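Putative polysaccharide biosynthesis protein with aminopeptidase-like domain (Clostridium acetobutylicum, PDB 3K9T) binds one zinc ion per subunit and probably acts in the biosynthesis of modified polysaccharides, with no peptidase activity expected despite its aminopeptidase-like domain. Local coordinates at residues Tyr99-Asp110 with Asp151-Leu162. Residues are numbered along the deposited sequence; the frame is centred on the assembly and turned at random.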
loop_
_atom_site.group_PDB
_atom_site.type_symbol
_atom_site.label_atom_id
_atom_site.label_comp_id
_atom_site.label_asym_id
_atom_site.label_seq_id
_atom_site.Cartn_x
_atom_site.Cartn_y
_atom_site.Cartn_z
ATOM N N TYR A 99 -12.716 7.107 -46.374
ATOM C CA TYR A 99 -14.007 6.524 -46.721
ATOM C C TYR A 99 -14.931 7.524 -47.422
ATOM O O TYR A 99 -16.135 7.277 -47.510
ATOM C CB TYR A 99 -14.689 5.795 -45.530
ATOM C CG TYR A 99 -14.434 4.292 -45.506
ATOM C CD1 TYR A 99 -13.132 3.787 -45.430
ATOM C CD2 TYR A 99 -15.478 3.377 -45.572
ATOM C CE1 TYR A 99 -12.878 2.418 -45.404
ATOM C CE2 TYR A 99 -15.220 1.974 -45.571
ATOM C CZ TYR A 99 -13.919 1.508 -45.493
ATOM O OH TYR A 99 -13.638 0.149 -45.461
ATOM N N SER A 100 -14.377 8.612 -47.967
ATOM C CA SER A 100 -15.198 9.593 -48.685
ATOM C C SER A 100 -15.917 8.961 -49.882
ATOM O O SER A 100 -15.293 8.338 -50.747
ATOM C CB SER A 100 -14.383 10.812 -49.180
ATOM O OG SER A 100 -14.167 11.781 -48.154
ATOM N N VAL A 101 -17.232 9.132 -49.916
ATOM C CA VAL A 101 -18.051 8.718 -51.066
ATOM C C VAL A 101 -17.564 9.472 -52.320
ATOM O O VAL A 101 -17.025 10.551 -52.205
ATOM C CB VAL A 101 -19.547 8.964 -50.768
ATOM C CG1 VAL A 101 -19.994 8.066 -49.599
ATOM C CG2 VAL A 101 -19.795 10.434 -50.430
ATOM N N PRO A 102 -17.677 8.877 -53.518
ATOM C CA PRO A 102 -17.208 9.619 -54.691
ATOM C C PRO A 102 -18.069 10.860 -54.981
ATOM O O PRO A 102 -19.278 10.814 -54.773
ATOM C CB PRO A 102 -17.348 8.611 -55.832
ATOM C CG PRO A 102 -18.289 7.585 -55.333
ATOM C CD PRO A 102 -18.140 7.527 -53.864
ATOM N N VAL A 103 -17.447 11.957 -55.424
ATOM C CA VAL A 103 -18.172 13.175 -55.716
ATOM C C VAL A 103 -17.529 13.853 -56.909
ATOM O O VAL A 103 -16.307 13.816 -57.066
ATOM C CB VAL A 103 -18.263 14.170 -54.499
ATOM C CG1 VAL A 103 -18.019 13.446 -53.134
ATOM C CG2 VAL A 103 -17.326 15.393 -54.664
ATOM N N HIS A 104 -18.370 14.446 -57.756
ATOM C CA HIS A 104 -17.914 15.200 -58.911
ATOM C C HIS A 104 -18.909 16.347 -59.114
ATOM O O HIS A 104 -20.002 16.138 -59.615
ATOM C CB HIS A 104 -17.810 14.306 -60.144
ATOM C CG HIS A 104 -17.199 14.992 -61.324
ATOM N ND1 HIS A 104 -16.584 16.224 -61.230
ATOM C CD2 HIS A 104 -17.047 14.595 -62.610
ATOM C CE1 HIS A 104 -16.119 16.574 -62.416
ATOM N NE2 HIS A 104 -16.383 15.601 -63.269
ATOM N N LYS A 105 -18.523 17.551 -58.699
ATOM C CA LYS A 105 -19.434 18.682 -58.638
ATOM C C LYS A 105 -18.774 20.016 -58.923
ATOM O O LYS A 105 -17.556 20.147 -58.834
ATOM C CB LYS A 105 -20.007 18.784 -57.229
ATOM C CG LYS A 105 -20.703 17.532 -56.710
ATOM C CD LYS A 105 -21.768 17.870 -55.650
ATOM C CE LYS A 105 -21.920 16.775 -54.602
ATOM N NZ LYS A 105 -23.276 16.780 -53.987
ATOM N N THR A 106 -19.592 21.001 -59.294
ATOM C CA THR A 106 -19.157 22.386 -59.249
ATOM C C THR A 106 -19.915 23.006 -58.106
ATOM O O THR A 106 -21.118 22.859 -58.005
ATOM C CB THR A 106 -19.404 23.190 -60.525
ATOM O OG1 THR A 106 -18.353 22.910 -61.452
ATOM C CG2 THR A 106 -19.363 24.690 -60.209
HETATM N N MSE A 107 -19.201 23.661 -57.212
HETATM C CA MSE A 107 -19.832 24.349 -56.111
HETATM C C MSE A 107 -19.143 25.678 -55.840
HETATM O O MSE A 107 -17.968 25.879 -56.189
HETATM C CB MSE A 107 -19.905 23.474 -54.849
HETATM C CG MSE A 107 -19.092 22.216 -54.890
HETATM SE SE MSE A 107 -19.420 21.152 -53.299
HETATM C CE MSE A 107 -19.309 19.468 -54.185
ATOM N N THR A 108 -19.913 26.600 -55.271
ATOM C CA THR A 108 -19.382 27.880 -54.866
ATOM C C THR A 108 -18.693 27.678 -53.509
ATOM O O THR A 108 -18.924 26.661 -52.842
ATOM C CB THR A 108 -20.483 28.951 -54.780
ATOM O OG1 THR A 108 -21.195 28.816 -53.547
ATOM C CG2 THR A 108 -21.451 28.848 -55.986
ATOM N N LEU A 109 -17.851 28.635 -53.108
ATOM C CA LEU A 109 -17.116 28.525 -51.840
ATOM C C LEU A 109 -18.058 28.246 -50.672
ATOM O O LEU A 109 -17.775 27.362 -49.834
ATOM C CB LEU A 109 -16.259 29.772 -51.543
ATOM C CG LEU A 109 -15.284 29.674 -50.339
ATOM C CD1 LEU A 109 -14.282 28.551 -50.499
ATOM C CD2 LEU A 109 -14.524 30.962 -50.087
ATOM N N ASP A 110 -19.179 28.975 -50.634
ATOM C CA ASP A 110 -20.153 28.825 -49.551
ATOM C C ASP A 110 -20.811 27.445 -49.488
ATOM O O ASP A 110 -21.195 26.996 -48.400
ATOM C CB ASP A 110 -21.220 29.894 -49.658
ATOM C CG ASP A 110 -20.653 31.279 -49.500
ATOM O OD1 ASP A 110 -19.837 31.485 -48.571
ATOM O OD2 ASP A 110 -21.018 32.157 -50.313
ATOM N N ASP A 151 -14.202 33.435 -53.081
ATOM C CA ASP A 151 -15.543 33.217 -53.578
ATOM C C ASP A 151 -15.285 32.807 -55.021
ATOM O O ASP A 151 -14.504 33.458 -55.719
ATOM C CB ASP A 151 -16.398 34.491 -53.513
ATOM C CG ASP A 151 -17.248 34.568 -52.253
ATOM O OD1 ASP A 151 -16.774 34.162 -51.172
ATOM O OD2 ASP A 151 -18.406 35.035 -52.354
ATOM N N ASP A 152 -15.893 31.712 -55.461
ATOM C CA ASP A 152 -15.564 31.174 -56.774
ATOM C C ASP A 152 -16.448 29.971 -57.079
ATOM O O ASP A 152 -17.251 29.556 -56.231
ATOM C CB ASP A 152 -14.075 30.745 -56.790
ATOM C CG ASP A 152 -13.518 30.574 -58.183
ATOM O OD1 ASP A 152 -14.179 30.995 -59.132
ATOM O OD2 ASP A 152 -12.421 30.014 -58.350
ATOM N N ASP A 153 -16.331 29.458 -58.307
ATOM C CA ASP A 153 -16.919 28.176 -58.683
ATOM C C ASP A 153 -15.757 27.212 -58.720
ATOM O O ASP A 153 -14.765 27.409 -59.440
ATOM C CB ASP A 153 -17.653 28.204 -60.033
ATOM C CG ASP A 153 -19.070 28.754 -59.921
ATOM O OD1 ASP A 153 -19.865 28.244 -59.087
ATOM O OD2 ASP A 153 -19.383 29.697 -60.677
ATOM N N TYR A 154 -15.882 26.179 -57.900
ATOM C CA TYR A 154 -14.840 25.200 -57.748
ATOM C C TYR A 154 -15.302 23.870 -58.309
ATOM O O TYR A 154 -16.437 23.484 -58.097
ATOM C CB TYR A 154 -14.488 25.046 -56.262
ATOM C CG TYR A 154 -13.766 26.229 -55.648
ATOM C CD1 TYR A 154 -12.394 26.398 -55.833
ATOM C CD2 TYR A 154 -14.448 27.168 -54.869
ATOM C CE1 TYR A 154 -11.718 27.473 -55.276
ATOM C CE2 TYR A 154 -13.777 28.248 -54.293
ATOM C CZ TYR A 154 -12.402 28.397 -54.501
ATOM O OH TYR A 154 -11.709 29.463 -53.951
ATOM N N GLU A 155 -14.424 23.200 -59.050
ATOM C CA GLU A 155 -14.632 21.810 -59.433
ATOM C C GLU A 155 -14.172 20.965 -58.235
ATOM O O GLU A 155 -13.051 21.133 -57.736
ATOM C CB GLU A 155 -13.810 21.439 -60.670
ATOM C CG GLU A 155 -14.299 20.171 -61.382
ATOM C CD GLU A 155 -13.329 19.647 -62.437
ATOM O OE1 GLU A 155 -12.238 20.221 -62.612
ATOM O OE2 GLU A 155 -13.651 18.632 -63.083
ATOM N N VAL A 156 -15.056 20.088 -57.772
ATOM C CA VAL A 156 -14.807 19.243 -56.624
ATOM C C VAL A 156 -14.865 17.796 -57.070
ATOM O O VAL A 156 -15.920 17.303 -57.469
ATOM C CB VAL A 156 -15.854 19.480 -55.540
ATOM C CG1 VAL A 156 -15.573 18.594 -54.305
ATOM C CG2 VAL A 156 -15.890 20.972 -55.177
ATOM N N VAL A 157 -13.719 17.128 -56.989
ATOM C CA VAL A 157 -13.580 15.757 -57.423
ATOM C C VAL A 157 -12.985 14.881 -56.317
ATOM O O VAL A 157 -11.910 15.178 -55.794
ATOM C CB VAL A 157 -12.628 15.663 -58.653
ATOM C CG1 VAL A 157 -12.381 14.214 -59.017
ATOM C CG2 VAL A 157 -13.185 16.422 -59.830
ATOM N N ILE A 158 -13.721 13.842 -55.939
ATOM C CA ILE A 158 -13.186 12.741 -55.149
ATOM C C ILE A 158 -13.473 11.478 -55.972
ATOM O O ILE A 158 -14.615 11.012 -56.023
ATOM C CB ILE A 158 -13.830 12.580 -53.748
ATOM C CG1 ILE A 158 -13.603 13.817 -52.876
ATOM C CG2 ILE A 158 -13.257 11.353 -53.058
ATOM C CD1 ILE A 158 -14.432 13.813 -51.550
ATOM N N ASP A 159 -12.434 10.945 -56.612
ATOM C CA ASP A 159 -12.529 9.749 -57.439
ATOM C C ASP A 159 -12.257 8.531 -56.573
ATOM O O ASP A 159 -11.131 8.021 -56.530
ATOM C CB ASP A 159 -11.524 9.815 -58.603
ATOM C CG ASP A 159 -11.696 8.680 -59.595
ATOM O OD1 ASP A 159 -12.712 7.954 -59.490
ATOM O OD2 ASP A 159 -10.809 8.517 -60.469
ATOM N N SER A 160 -13.308 8.065 -55.901
ATOM C CA SER A 160 -13.213 6.951 -54.962
ATOM C C SER A 160 -14.236 5.882 -55.282
ATOM O O SER A 160 -15.077 6.077 -56.154
ATOM C CB SER A 160 -13.451 7.469 -53.527
ATOM O OG SER A 160 -14.698 8.128 -53.410
ATOM N N SER A 161 -14.151 4.745 -54.589
ATOM C CA SER A 161 -15.184 3.710 -54.682
ATOM C C SER A 161 -15.438 3.125 -53.325
ATOM O O SER A 161 -14.519 3.016 -52.526
ATOM C CB SER A 161 -14.796 2.575 -55.642
ATOM O OG SER A 161 -13.621 1.925 -55.208
ATOM N N LEU A 162 -16.685 2.735 -53.087
ATOM C CA LEU A 162 -17.123 2.162 -51.818
ATOM C C LEU A 162 -18.071 1.025 -52.205
ATOM O O LEU A 162 -19.243 1.247 -52.542
ATOM C CB LEU A 162 -17.808 3.234 -50.976
ATOM C CG LEU A 162 -18.141 2.961 -49.509
ATOM C CD1 LEU A 162 -16.963 2.428 -48.711
ATOM C CD2 LEU A 162 -18.679 4.248 -48.874
#
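Val103, Lys105 and Met107 pair with Ile158, Val156 and Tyr154 as antiparallel hydrogen-bonded pairs, each closed by two backbone bonds, where strand 103-108 runs at 150° to strand 153-162. The bonds donated by 153-162 are the straighter ones, such as Val156 N to Lys105 O at 2.7 Å.

Side chains of these pairs share one face, on which Val103, Val156 and Ile158 are beta-branched and suit extended strands, while Lys105 turns its end away. Val156 takes the middle. With its CG1 anti to the backbone N (chi1 -179°), that methyl meets Val103 CG2. Val156 CG2 lies 3.4 Å from CG of selenomethionine Met107. The flexible Met107 chain crosses the valine at about a right angle, and its bend at chi3 brings CE back over Val156 CB. Farther along, Leu109 CD1 reaches Tyr154 CE2 obliquely at 3.8 Å; the tyrosine hydroxyl bonds to Cys150 O.

The face of His104, Thr106, Glu155 and Val157 is more exposed and carries more polar groups. Glu155 OE2 comes to the edge of the His104 ring, 3.3 Å from CE1, with carboxylate and ring planes 39° apart, whereas OE1 forms a salt bridge with Arg79.

Beyond the last bridge, where residues 99-102 approach as a loop, Ser160 OG donates to Ser100 O at 2.7 Å, tilted from the carbonyl plane; its short side chain suits a carbonyl so close to the strand. Trp71 NE1 binds the same oxygen. Leu162 sets a branched apolar end against the Tyr99 ring, CD1 touching CD2.

Strand 103-108 thus forms an outer strand of the insert's four-stranded antiparallel sheet, joined through 153-163 to strand 70-79.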